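Local coordinates for protein superoxide dismutase (PDB 4JZ2) that probably disproportionates toxic superoxide radicals into hydrogen peroxide and dioxygen at a protein-bound metal centre, as an iron/manganese-family enzyme, at residues A82-F87 with Q152-S157; L166-H171 with N182-N187. All coordinates share one frame; numbering follows the deposited sequence.

Contact 1: A82-F87 with Q152-S157. With CO (cobalt (II) ion), chain B.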
ATOM      1  N   ALA A  82     -14.709   2.117   3.884  1.00 28.76           N
ATOM      2  CA  ALA A  82     -15.994   1.524   4.236  1.00 31.66           C
ATOM      3  C   ALA A  82     -16.779   1.180   2.974  1.00 31.66           C
ATOM      4  O   ALA A  82     -17.309   0.076   2.840  1.00 33.91           O
ATOM      5  CB  ALA A  82     -16.792   2.465   5.122  1.00 29.68           C
ATOM      6  N   TYR A  83     -16.829   2.111   2.032  1.00 30.24           N
ATOM      7  CA  TYR A  83     -17.614   1.884   0.821  1.00 32.07           C
ATOM      8  C   TYR A  83     -16.982   0.812  -0.071  1.00 31.74           C
ATOM      9  O   TYR A  83     -17.674  -0.068  -0.588  1.00 30.05           O
ATOM     10  CB  TYR A  83     -17.793   3.186   0.034  1.00 32.32           C
ATOM     11  CG  TYR A  83     -18.533   2.978  -1.267  1.00 34.51           C
ATOM     12  CD1 TYR A  83     -19.915   3.101  -1.328  1.00 38.23           C
ATOM     13  CD2 TYR A  83     -17.850   2.639  -2.427  1.00 34.29           C
ATOM     14  CE1 TYR A  83     -20.599   2.909  -2.517  1.00 43.52           C
ATOM     15  CE2 TYR A  83     -18.517   2.435  -3.616  1.00 39.57           C
ATOM     16  CZ  TYR A  83     -19.893   2.571  -3.658  1.00 43.98           C
ATOM     17  OH  TYR A  83     -20.553   2.365  -4.844  1.00 48.74           O
ATOM     18  N   ASN A  84     -15.670   0.894  -0.260  1.00 27.37           N
ATOM     19  CA  ASN A  84     -14.978  -0.026  -1.157  1.00 27.56           C
ATOM     20  C   ASN A  84     -15.063  -1.461  -0.657  1.00 29.47           C
ATOM     21  O   ASN A  84     -15.179  -2.387  -1.449  1.00 29.57           O
ATOM     22  CB  ASN A  84     -13.498   0.354  -1.317  1.00 25.48           C
ATOM     23  CG  ASN A  84     -13.307   1.677  -2.032  1.00 31.73           C
ATOM     24  OD1 ASN A  84     -14.214   2.159  -2.702  1.00 27.68           O
ATOM     25  ND2 ASN A  84     -12.117   2.270  -1.893  1.00 27.67           N
ATOM     26  N   HIS A  85     -14.987  -1.646   0.656  1.00 29.69           N
ATOM     27  CA  HIS A  85     -15.002  -3.000   1.194  1.00 30.17           C
ATOM     28  C   HIS A  85     -16.406  -3.597   1.194  1.00 31.32           C
ATOM     29  O   HIS A  85     -16.591  -4.768   0.855  1.00 30.69           O
ATOM     30  CB  HIS A  85     -14.348  -3.048   2.579  1.00 28.20           C
ATOM     31  CG  HIS A  85     -12.859  -2.956   2.519  1.00 29.83           C
ATOM     32  ND1 HIS A  85     -12.191  -1.745   2.491  1.00 30.79           N
ATOM     33  CD2 HIS A  85     -11.909  -3.911   2.413  1.00 31.44           C
ATOM     34  CE1 HIS A  85     -10.892  -1.968   2.404  1.00 30.85           C
ATOM     35  NE2 HIS A  85     -10.693  -3.274   2.359  1.00 29.78           N
ATOM     36  N   LYS A  86     -17.394  -2.795   1.570  1.00 31.11           N
ATOM     37  CA  LYS A  86     -18.771  -3.247   1.445  1.00 33.09           C
ATOM     38  C   LYS A  86     -18.984  -3.717   0.011  1.00 31.49           C
ATOM     39  O   LYS A  86     -19.494  -4.820  -0.225  1.00 31.57           O
ATOM     40  CB  LYS A  86     -19.767  -2.136   1.779  1.00 33.27           C
ATOM     41  CG  LYS A  86     -21.196  -2.670   1.867  1.00 39.13           C
ATOM     42  CD  LYS A  86     -22.241  -1.611   1.574  1.00 42.73           C
ATOM     43  CE  LYS A  86     -22.313  -0.574   2.665  1.00 45.95           C
ATOM     44  NZ  LYS A  86     -23.498   0.320   2.478  1.00 56.58           N
ATOM     45  N   PHE A  87     -18.585  -2.876  -0.943  1.00 29.11           N
ATOM     46  CA  PHE A  87     -18.708  -3.191  -2.365  1.00 28.47           C
ATOM     47  C   PHE A  87     -17.969  -4.474  -2.733  1.00 31.90           C
ATOM     48  O   PHE A  87     -18.487  -5.329  -3.463  1.00 27.02           O
ATOM     49  CB  PHE A  87     -18.168  -2.039  -3.232  1.00 30.59           C
ATOM     50  CG  PHE A  87     -18.308  -2.282  -4.715  1.00 30.94           C
ATOM     51  CD1 PHE A  87     -19.393  -1.761  -5.417  1.00 34.80           C
ATOM     52  CD2 PHE A  87     -17.380  -3.044  -5.401  1.00 29.14           C
ATOM     53  CE1 PHE A  87     -19.544  -1.986  -6.772  1.00 33.39           C
ATOM     54  CE2 PHE A  87     -17.523  -3.277  -6.765  1.00 30.56           C
ATOM     55  CZ  PHE A  87     -18.611  -2.750  -7.452  1.00 34.06           C
ATOM     56  N   GLN A 152      -7.635   4.207  -0.685  1.00 24.23           N
ATOM     57  CA  GLN A 152      -9.080   3.955  -0.647  1.00 28.19           C
ATOM     58  C   GLN A 152      -9.864   4.965  -1.480  1.00 28.97           C
ATOM     59  O   GLN A 152     -11.065   5.175  -1.255  1.00 27.76           O
ATOM     60  CB  GLN A 152      -9.612   3.936   0.791  1.00 25.61           C
ATOM     61  CG  GLN A 152      -9.047   2.784   1.671  1.00 26.17           C
ATOM     62  CD  GLN A 152      -9.299   1.393   1.091  1.00 28.64           C
ATOM     63  OE1 GLN A 152     -10.123   1.215   0.190  1.00 30.94           O
ATOM     64  NE2 GLN A 152      -8.586   0.393   1.617  1.00 27.57           N
ATOM     65  N   ASP A 153      -9.201   5.594  -2.444  1.00 28.17           N
ATOM     66  CA  ASP A 153      -9.933   6.490  -3.335  1.00 30.29           C
ATOM     67  C   ASP A 153     -10.938   5.655  -4.137  1.00 30.03           C
ATOM     68  O   ASP A 153     -10.737   4.455  -4.329  1.00 26.85           O
ATOM     69  CB  ASP A 153      -8.981   7.288  -4.221  1.00 31.37           C
ATOM     70  CG  ASP A 153      -8.147   8.294  -3.413  1.00 33.18           C
ATOM     71  OD1 ASP A 153      -8.457   8.515  -2.225  1.00 31.87           O
ATOM     72  OD2 ASP A 153      -7.188   8.866  -3.963  1.00 36.51           O
ATOM     73  N   SER A 154     -12.030   6.283  -4.573  1.00 29.06           N
ATOM     74  CA  SER A 154     -13.119   5.566  -5.235  1.00 29.74           C
ATOM     75  C   SER A 154     -13.591   6.268  -6.500  1.00 31.61           C
ATOM     76  O   SER A 154     -13.623   7.495  -6.550  1.00 30.16           O
ATOM     77  CB  SER A 154     -14.305   5.425  -4.279  1.00 31.94           C
ATOM     78  OG  SER A 154     -15.443   4.962  -4.981  1.00 36.02           O
ATOM     79  N   PRO A 155     -13.980   5.486  -7.521  1.00 31.09           N
ATOM     80  CA  PRO A 155     -14.523   6.011  -8.784  1.00 32.48           C
ATOM     81  C   PRO A 155     -15.783   6.841  -8.555  1.00 33.48           C
ATOM     82  O   PRO A 155     -16.108   7.722  -9.366  1.00 34.28           O
ATOM     83  CB  PRO A 155     -14.890   4.746  -9.568  1.00 31.03           C
ATOM     84  CG  PRO A 155     -14.038   3.663  -8.984  1.00 32.91           C
ATOM     85  CD  PRO A 155     -13.875   4.017  -7.525  1.00 29.65           C
ATOM     86  N   VAL A 156     -16.493   6.544  -7.473  1.00 30.83           N
ATOM     87  CA  VAL A 156     -17.695   7.289  -7.110  1.00 34.93           C
ATOM     88  C   VAL A 156     -17.395   8.784  -6.990  1.00 39.07           C
ATOM     89  O   VAL A 156     -18.221   9.629  -7.350  1.00 36.90           O
ATOM     90  CB  VAL A 156     -18.304   6.765  -5.807  1.00 38.30           C
ATOM     91  CG1 VAL A 156     -19.358   7.732  -5.269  1.00 40.42           C
ATOM     92  CG2 VAL A 156     -18.907   5.382  -6.039  1.00 38.80           C
ATOM     93  N   SER A 157     -16.194   9.106  -6.516  1.00 33.81           N
ATOM     94  CA  SER A 157     -15.780  10.496  -6.372  1.00 32.55           C
ATOM     95  C   SER A 157     -15.620  11.190  -7.728  1.00 35.92           C
ATOM     96  O   SER A 157     -15.591  12.416  -7.804  1.00 39.79           O
ATOM     97  CB  SER A 157     -14.480  10.581  -5.565  1.00 29.92           C
ATOM     98  OG  SER A 157     -14.713  10.207  -4.209  1.00 29.09           O
TER
HETATM   99 CO    CO B 301      -8.936  -4.277   1.797  1.00 27.80          CO
HETATM  100  O   HOH W   1     -15.720   2.369  -5.052  1.00 42.22           O
HETATM  101  O   HOH W   2      -8.107  -2.251   0.792  1.00 26.02           O

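Contact 2: L166-H171 with N182-N187. With CO (cobalt (II) ion), chain B.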
ATOM      1  N   LEU A 166     -11.517  -4.850  -7.686  1.00 28.81           N
ATOM      2  CA  LEU A 166     -10.624  -5.788  -7.005  1.00 26.39           C
ATOM      3  C   LEU A 166      -9.681  -5.035  -6.069  1.00 28.69           C
ATOM      4  O   LEU A 166      -8.989  -4.113  -6.498  1.00 25.67           O
ATOM      5  CB  LEU A 166      -9.806  -6.564  -8.036  1.00 27.31           C
ATOM      6  CG  LEU A 166      -8.723  -7.525  -7.521  1.00 27.25           C
ATOM      7  CD1 LEU A 166      -9.308  -8.564  -6.563  1.00 27.46           C
ATOM      8  CD2 LEU A 166      -8.019  -8.191  -8.697  1.00 26.48           C
ATOM      9  N   ASP A 167      -9.679  -5.426  -4.797  1.00 27.39           N
ATOM     10  CA  ASP A 167      -8.773  -4.888  -3.785  1.00 27.57           C
ATOM     11  C   ASP A 167      -7.372  -5.470  -4.008  1.00 29.73           C
ATOM     12  O   ASP A 167      -7.188  -6.692  -3.923  1.00 26.84           O
ATOM     13  CB  ASP A 167      -9.301  -5.300  -2.408  1.00 26.82           C
ATOM     14  CG  ASP A 167      -8.583  -4.630  -1.257  1.00 26.86           C
ATOM     15  OD1 ASP A 167      -7.620  -3.861  -1.476  1.00 26.12           O
ATOM     16  OD2 ASP A 167      -8.996  -4.866  -0.092  1.00 27.48           O
ATOM     17  N   VAL A 168      -6.385  -4.623  -4.327  1.00 27.66           N
ATOM     18  CA  VAL A 168      -5.003  -5.121  -4.441  1.00 24.70           C
ATOM     19  C   VAL A 168      -4.055  -4.562  -3.384  1.00 26.92           C
ATOM     20  O   VAL A 168      -2.828  -4.584  -3.557  1.00 27.11           O
ATOM     21  CB  VAL A 168      -4.388  -4.991  -5.862  1.00 26.81           C
ATOM     22  CG1 VAL A 168      -5.151  -5.873  -6.848  1.00 29.15           C
ATOM     23  CG2 VAL A 168      -4.355  -3.525  -6.311  1.00 26.28           C
ATOM     24  N   TRP A 169      -4.623  -4.065  -2.291  1.00 26.07           N
ATOM     25  CA  TRP A 169      -3.840  -3.860  -1.078  1.00 25.34           C
ATOM     26  C   TRP A 169      -3.243  -5.228  -0.753  1.00 27.56           C
ATOM     27  O   TRP A 169      -3.900  -6.255  -0.952  1.00 26.03           O
ATOM     28  CB  TRP A 169      -4.743  -3.435   0.065  1.00 24.71           C
ATOM     29  CG  TRP A 169      -5.147  -1.969   0.039  1.00 27.90           C
ATOM     30  CD1 TRP A 169      -5.801  -1.305  -0.971  1.00 26.36           C
ATOM     31  CD2 TRP A 169      -4.924  -1.006   1.071  1.00 26.76           C
ATOM     32  NE1 TRP A 169      -6.003   0.019  -0.619  1.00 26.68           N
ATOM     33  CE2 TRP A 169      -5.469   0.223   0.638  1.00 26.60           C
ATOM     34  CE3 TRP A 169      -4.318  -1.062   2.339  1.00 26.99           C
ATOM     35  CZ2 TRP A 169      -5.423   1.381   1.412  1.00 25.04           C
ATOM     36  CZ3 TRP A 169      -4.274   0.090   3.112  1.00 27.86           C
ATOM     37  CH2 TRP A 169      -4.822   1.298   2.645  1.00 26.89           C
ATOM     38  N   GLU A 170      -2.016  -5.248  -0.238  1.00 24.90           N
ATOM     39  CA  GLU A 170      -1.369  -6.518   0.102  1.00 26.97           C
ATOM     40  C   GLU A 170      -2.129  -7.297   1.185  1.00 23.93           C
ATOM     41  O   GLU A 170      -2.059  -8.526   1.229  1.00 26.61           O
ATOM     42  CB  GLU A 170       0.108  -6.287   0.487  1.00 25.66           C
ATOM     43  CG  GLU A 170       0.954  -5.882  -0.734  1.00 25.30           C
ATOM     44  CD  GLU A 170       2.368  -5.393  -0.399  1.00 26.71           C
ATOM     45  OE1 GLU A 170       2.565  -4.732   0.646  1.00 26.87           O
ATOM     46  OE2 GLU A 170       3.277  -5.650  -1.212  1.00 26.60           O
ATOM     47  N   HIS A 171      -2.856  -6.609   2.062  1.00 23.99           N
ATOM     48  CA  HIS A 171      -3.621  -7.358   3.062  1.00 25.74           C
ATOM     49  C   HIS A 171      -4.694  -8.276   2.445  1.00 28.15           C
ATOM     50  O   HIS A 171      -5.116  -9.265   3.067  1.00 27.15           O
ATOM     51  CB  HIS A 171      -4.216  -6.455   4.144  1.00 26.23           C
ATOM     52  CG  HIS A 171      -5.278  -5.511   3.651  1.00 29.25           C
ATOM     53  ND1 HIS A 171      -5.208  -4.149   3.839  1.00 27.99           N
ATOM     54  CD2 HIS A 171      -6.446  -5.748   3.007  1.00 25.68           C
ATOM     55  CE1 HIS A 171      -6.284  -3.581   3.317  1.00 28.58           C
ATOM     56  NE2 HIS A 171      -7.055  -4.530   2.817  1.00 28.21           N
ATOM     57  N   ASN A 182      -0.193 -11.610  -9.177  1.00 29.06           N
ATOM     58  CA  ASN A 182      -0.684 -12.159 -10.433  1.00 33.95           C
ATOM     59  C   ASN A 182      -1.568 -13.385 -10.220  1.00 34.37           C
ATOM     60  O   ASN A 182      -2.597 -13.545 -10.882  1.00 33.72           O
ATOM     61  CB  ASN A 182       0.475 -12.500 -11.375  1.00 35.54           C
ATOM     62  CG  ASN A 182       1.315 -13.678 -10.880  1.00 40.37           C
ATOM     63  OD1 ASN A 182       1.850 -13.655  -9.773  1.00 39.51           O
ATOM     64  ND2 ASN A 182       1.437 -14.710 -11.708  1.00 46.89           N
ATOM     65  N   GLU A 183      -1.171 -14.251  -9.295  1.00 33.19           N
ATOM     66  CA  GLU A 183      -1.941 -15.468  -9.033  1.00 32.78           C
ATOM     67  C   GLU A 183      -3.245 -15.152  -8.332  1.00 31.96           C
ATOM     68  O   GLU A 183      -4.269 -15.774  -8.598  1.00 31.57           O
ATOM     69  CB  GLU A 183      -1.130 -16.461  -8.205  1.00 33.91           C
ATOM     70  CG  GLU A 183       0.032 -17.025  -8.982  1.00 40.86           C
ATOM     71  CD  GLU A 183       0.854 -18.014  -8.179  1.00 44.10           C
ATOM     72  OE1 GLU A 183       0.483 -18.303  -7.014  1.00 41.57           O
ATOM     73  OE2 GLU A 183       1.877 -18.486  -8.723  1.00 46.09           O
ATOM     74  N   TYR A 184      -3.193 -14.185  -7.427  1.00 29.57           N
ATOM     75  CA  TYR A 184      -4.376 -13.709  -6.732  1.00 29.73           C
ATOM     76  C   TYR A 184      -5.404 -13.176  -7.712  1.00 31.51           C
ATOM     77  O   TYR A 184      -6.585 -13.544  -7.666  1.00 30.29           O
ATOM     78  CB  TYR A 184      -3.961 -12.604  -5.768  1.00 27.47           C
ATOM     79  CG  TYR A 184      -5.079 -11.772  -5.175  1.00 28.07           C
ATOM     80  CD1 TYR A 184      -6.089 -12.351  -4.401  1.00 29.62           C
ATOM     81  CD2 TYR A 184      -5.082 -10.387  -5.339  1.00 27.97           C
ATOM     82  CE1 TYR A 184      -7.103 -11.566  -3.834  1.00 26.94           C
ATOM     83  CE2 TYR A 184      -6.061  -9.601  -4.785  1.00 28.00           C
ATOM     84  CZ  TYR A 184      -7.071 -10.184  -4.031  1.00 28.31           C
ATOM     85  OH  TYR A 184      -8.025  -9.363  -3.479  1.00 27.36           O
ATOM     86  N   ILE A 185      -4.945 -12.303  -8.600  1.00 30.69           N
ATOM     87  CA  ILE A 185      -5.820 -11.679  -9.582  1.00 31.21           C
ATOM     88  C   ILE A 185      -6.478 -12.729 -10.474  1.00 36.52           C
ATOM     89  O   ILE A 185      -7.698 -12.712 -10.686  1.00 35.40           O
ATOM     90  CB  ILE A 185      -5.040 -10.659 -10.439  1.00 33.10           C
ATOM     91  CG1 ILE A 185      -4.507  -9.528  -9.547  1.00 29.61           C
ATOM     92  CG2 ILE A 185      -5.922 -10.112 -11.571  1.00 32.24           C
ATOM     93  CD1 ILE A 185      -3.396  -8.691 -10.180  1.00 31.79           C
ATOM     94  N   ASP A 186      -5.668 -13.647 -10.994  1.00 35.24           N
ATOM     95  CA  ASP A 186      -6.187 -14.714 -11.848  1.00 38.70           C
ATOM     96  C   ASP A 186      -7.241 -15.563 -11.133  1.00 37.53           C
ATOM     97  O   ASP A 186      -8.298 -15.862 -11.689  1.00 39.69           O
ATOM     98  CB  ASP A 186      -5.054 -15.612 -12.342  1.00 41.57           C
ATOM     99  CG  ASP A 186      -5.481 -16.496 -13.506  1.00 57.93           C
ATOM    100  OD1 ASP A 186      -5.902 -15.948 -14.556  1.00 58.12           O
ATOM    101  OD2 ASP A 186      -5.395 -17.738 -13.369  1.00 58.67           O
ATOM    102  N   ASN A 187      -6.950 -15.957  -9.899  1.00 35.14           N
ATOM    103  CA  ASN A 187      -7.898 -16.757  -9.118  1.00 33.39           C
ATOM    104  C   ASN A 187      -9.191 -16.042  -8.764  1.00 35.85           C
ATOM    105  O   ASN A 187     -10.246 -16.674  -8.648  1.00 33.10           O
ATOM    106  CB  ASN A 187      -7.243 -17.272  -7.843  1.00 34.62           C
ATOM    107  CG  ASN A 187      -6.596 -18.622  -8.036  1.00 40.79           C
ATOM    108  OD1 ASN A 187      -6.713 -19.225  -9.103  1.00 47.00           O
ATOM    109  ND2 ASN A 187      -5.920 -19.110  -7.012  1.00 43.11           N
TER
HETATM  110 CO    CO B 301      -8.936  -4.277   1.797  1.00 27.80          CO
HETATM  111  O   HOH W   2      -8.107  -2.251   0.792  1.00 26.02           O

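Contact 1: A82-F87 with Q152-S157
Two side-chain amides, Asn84 and Gln152, join one domain to the other beside the metal and continue as a polar relay to its water. Asn84 ND2 donates to Gln152 OE1 at 3.1 Å, nearly straight (166°), with the hydrogen bond lying in the carbonyl plane of the acceptor; a second, weak bond from ND2 goes to the Gln152 backbone O. The amide planes are turned 44° apart. A bend at chi2 (-57°) brings the Gln152 amide back toward the helix, where NE2 lies at the edge of the His85 ring, 3.4 Å from CE1, and donates to the water bound to the cobalt. His85 NE2 itself holds the metal at 2.1 Å, while its ND1 is hydrogen-bonded to the backbone O of Gly81. Trp133 NE1 also bonds to Gln152 OE1 and Tyr38 OH to its NE2, so this second-shell amide is fixed at both ends, as in manganese-type superoxide dismutases. The other atom of the Asn84 amide, OD1, accepts from a water that also bonds to Ser154 OG, the acceptor of an ST turn closed by Val156 N (3.1 Å). Farther out, Val156 CG2 packs 3.8 Å from Tyr83 CZ at the apolar end of the contact. Helix 72-90 thus faces the loop between strands 144-150 and 161-167, with Asn84 against Trp133 and Trp135 of strand 132-138 and Tyr83 against helix 57-62.

Contact 2: L166-H171 with N182-N187
Tyr184 OH donates to the backbone O of Asp167 at 2.8 Å, approaching in the carbonyl plane with a C=O...OH angle of 154°. This bond pins helix 181-188 to the metal-bearing end of strand 161-167, an outermost strand, within the chain, of the antiparallel sheet in the C-terminal domain of the iron/manganese superoxide dismutase fold. The chain leaves the strand through an Asx turn: Asp167 OD1 accepts from Trp169 N at 3.1 Å, the donor lying above the carboxylate plane. The two carboxylate oxygens divide the work, since OD2 binds the cobalt at 2.0 Å while OD1 faces the metal-bound water through a weak bond. The turn also leads to His171, whose NE2 is a second ligand; with His30 and His85 the protein ligands are complete. Around the tyrosine bond the packing is apolar. Leu166, its CG anti to the backbone N (chi1 175°), sends its two methyls to different partners: CD1 lies 3.7 Å from Tyr184 CZ, the two side chains running past each other in opposite directions, whereas CD2 meets Ile185 CG1 at 3.9 Å, roughly at a right angle. Val168 CG1 makes a looser contact near the plane of the Tyr184 ring. Phe88 of helix 72-90 touches Leu166, Asp167 and Tyr184, and Ile185 packs on helix 114-127. Beyond the turn, Glu170 OE2 bonds to His171 ND1 of the second subunit and the reverse bond also forms, so His171 of each subunit is braced by Glu170 of the other. Nearer the metal, the bound water sits over one face of the Trp169 ring, offset toward its rim.

Overall arrangement
From the N terminus, helix 24-46 supplies His30 before helix 72-90 opens contact 1. Its 64-residue loop, carrying helices 101-111 and 114-127 and strands 132-138 and 144-150, closes at 152-157 and ties the alpha-hairpin domain to the C-terminal domain. Contact 2 follows in series, neither nested nor crossed: it opens at the end of strand 161-167 and closes on helix 181-188 after ten intervening residues, within the C-terminal domain. The centres lie about 17 Å apart, yet the two meet at the cobalt and its water, where ligands from both converge and Gln152 NE2 packs 3.3 Å from Trp169 CE2.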